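PR domain zinc finger protein 2 (Homo sapiens, PDB 2QPW) is a histone H3 lysine methyltransferase that uses S-adenosyl-L-methionine as methyl donor, this chain being its PR (SET-related) methyltransferase domain, and may also regulate transcription. Local coordinates at residues 69-74 and 88-93. Sequence-based numbering, arbitrary orientation.
Sequences QVKNNV and CIDATD
The T92 hydroxyl links two side chains in a row: N72 ND2 donates to T92 OG1 (2.8 Å), and T92 OG1 in turn donates to D90 OD1 (2.7 Å). The first bond is nearly straight (N-H...O 162°), with the oxygen only 8° out of the amide plane of N72, so the amide is turned to aim an N-H at its acceptor. Its other end is fixed too: N72 OD1 accepts from V74 N at 2.8 Å, closing an Asx turn, and takes a second backbone N-H from Y75.

D90 repeats the pattern. Its OD1 receives T92 N from above the carboxylate plane (3.0 Å), a second Asx turn, while the syn lone pair is used by the T92 hydroxyl. The CB of D90 is directed to the 69-74 loop, and the carboxylate, with CG anti to the backbone N, is met there by K71, whose side chain crosses it nearly at right angles. The lysine leaves its backbone with chi1 almost eclipsed (4°) and bends again along the chain, bringing NZ to the syn side of D90 OD2 at 2.7 Å. K65 of strand 63-65 forms a salt bridge to the same oxygen; two cationic partners on a buried carboxylate would be expected to favour its ionised form.

Next to the salt bridge, V70 supplies the apolar part: CG2 lies against C88 CB at 3.5 Å, whereas CG1 faces the D90 carboxylate more loosely. C88 and D90 belong to strand 85-90, the middle of an antiparallel three-stranded sheet, and the loop linking the edge strands 63-65 and 76-81 is fastened over its end. Asx turns joined by a threonine hydroxyl thus secure a strand-connecting loop to a small antiparallel sheet of the SET-like PR domain.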
loop_
_atom_site.group_PDB
_atom_site.type_symbol
_atom_site.label_atom_id
_atom_site.label_comp_id
_atom_site.label_asym_id
_atom_site.label_seq_id
_atom_site.Cartn_x
_atom_site.Cartn_y
_atom_site.Cartn_z
ATOM N N GLN A 69 5.471 14.137 -13.903
ATOM C CA GLN A 69 4.856 13.096 -14.756
ATOM C C GLN A 69 3.845 12.216 -14.013
ATOM O O GLN A 69 3.107 11.446 -14.639
ATOM C CB GLN A 69 5.941 12.144 -15.274
ATOM C CG GLN A 69 7.035 12.756 -16.131
ATOM C CD GLN A 69 8.073 11.719 -16.557
ATOM O OE1 GLN A 69 8.926 11.279 -15.754
ATOM N NE2 GLN A 69 8.006 11.313 -17.830
ATOM N N VAL A 70 3.841 12.267 -12.684
ATOM C CA VAL A 70 2.916 11.423 -11.902
ATOM C C VAL A 70 1.634 12.213 -11.601
ATOM O O VAL A 70 1.697 13.402 -11.331
ATOM C CB VAL A 70 3.598 10.832 -10.646
ATOM C CG1 VAL A 70 2.643 9.913 -9.870
ATOM C CG2 VAL A 70 4.839 10.033 -11.076
ATOM N N LYS A 71 0.483 11.541 -11.664
ATOM C CA LYS A 71 -0.842 12.201 -11.610
ATOM C C LYS A 71 -1.665 11.908 -10.337
ATOM O O LYS A 71 -2.767 12.456 -10.161
ATOM C CB LYS A 71 -1.667 11.821 -12.850
ATOM C CG LYS A 71 -1.016 10.791 -13.814
ATOM C CD LYS A 71 -1.109 9.307 -13.362
ATOM C CE LYS A 71 0.150 8.797 -12.626
ATOM N NZ LYS A 71 0.611 7.491 -13.149
ATOM N N ASN A 72 -1.137 11.077 -9.448
ATOM C CA ASN A 72 -1.806 10.826 -8.179
ATOM C C ASN A 72 -0.778 10.629 -7.060
ATOM O O ASN A 72 0.437 10.473 -7.338
ATOM C CB ASN A 72 -2.790 9.649 -8.301
ATOM C CG ASN A 72 -2.080 8.309 -8.413
ATOM O OD1 ASN A 72 -1.668 7.740 -7.415
ATOM N ND2 ASN A 72 -1.909 7.825 -9.641
ATOM N N ASN A 73 -1.244 10.666 -5.812
ATOM C CA ASN A 73 -0.386 10.416 -4.653
ATOM C C ASN A 73 -0.815 9.137 -3.907
ATOM O O ASN A 73 -0.576 8.989 -2.695
ATOM C CB ASN A 73 -0.433 11.614 -3.683
ATOM C CG ASN A 73 -0.031 12.923 -4.330
ATOM O OD1 ASN A 73 1.045 13.033 -4.900
ATOM N ND2 ASN A 73 -0.897 13.942 -4.220
ATOM N N VAL A 74 -1.485 8.231 -4.624
ATOM C CA VAL A 74 -2.056 7.027 -4.010
ATOM C C VAL A 74 -1.180 5.778 -4.258
ATOM O O VAL A 74 -0.834 5.061 -3.318
ATOM C CB VAL A 74 -3.513 6.793 -4.513
ATOM C CG1 VAL A 74 -4.016 5.454 -4.020
ATOM C CG2 VAL A 74 -4.422 7.963 -4.036
ATOM N N CYS A 88 9.750 9.595 -8.377
ATOM C CA CYS A 88 8.521 8.908 -7.935
ATOM C C CYS A 88 8.610 7.465 -8.408
ATOM O O CYS A 88 9.008 7.208 -9.560
ATOM C CB CYS A 88 7.280 9.557 -8.551
ATOM S SG CYS A 88 7.031 11.249 -8.010
ATOM N N ILE A 89 8.241 6.528 -7.530
ATOM C CA ILE A 89 8.199 5.086 -7.845
ATOM C C ILE A 89 6.701 4.770 -8.035
ATOM O O ILE A 89 5.957 4.734 -7.040
ATOM C CB ILE A 89 8.801 4.297 -6.666
ATOM C CG1 ILE A 89 10.232 4.793 -6.337
ATOM C CG2 ILE A 89 8.794 2.778 -6.951
ATOM C CD1 ILE A 89 11.247 4.799 -7.567
ATOM N N ASP A 90 6.277 4.629 -9.291
ATOM C CA ASP A 90 4.857 4.723 -9.656
ATOM C C ASP A 90 4.289 3.354 -10.061
ATOM O O ASP A 90 4.704 2.776 -11.082
ATOM C CB ASP A 90 4.678 5.699 -10.836
ATOM C CG ASP A 90 3.216 5.969 -11.160
ATOM O OD1 ASP A 90 2.331 5.612 -10.346
ATOM O OD2 ASP A 90 2.955 6.583 -12.228
ATOM N N ALA A 91 3.354 2.849 -9.253
ATOM C CA ALA A 91 2.688 1.568 -9.503
ATOM C C ALA A 91 1.222 1.778 -9.900
ATOM O O ALA A 91 0.404 0.854 -9.793
ATOM C CB ALA A 91 2.796 0.629 -8.268
ATOM N N THR A 92 0.875 2.983 -10.359
ATOM C CA THR A 92 -0.490 3.245 -10.872
ATOM C C THR A 92 -0.940 2.156 -11.878
ATOM O O THR A 92 -2.075 1.654 -11.794
ATOM C CB THR A 92 -0.644 4.692 -11.477
ATOM O OG1 THR A 92 -0.340 5.669 -10.474
ATOM C CG2 THR A 92 -2.054 4.934 -11.946
ATOM N N ASP A 93 -0.030 1.782 -12.792
ATOM C CA ASP A 93 -0.218 0.631 -13.700
ATOM C C ASP A 93 0.210 -0.641 -12.936
ATOM O O ASP A 93 1.378 -0.818 -12.615
ATOM C CB ASP A 93 0.654 0.828 -14.959
ATOM C CG ASP A 93 0.566 -0.342 -15.940
ATOM O OD1 ASP A 93 -0.087 -1.368 -15.612
ATOM O OD2 ASP A 93 1.193 -0.220 -17.036
#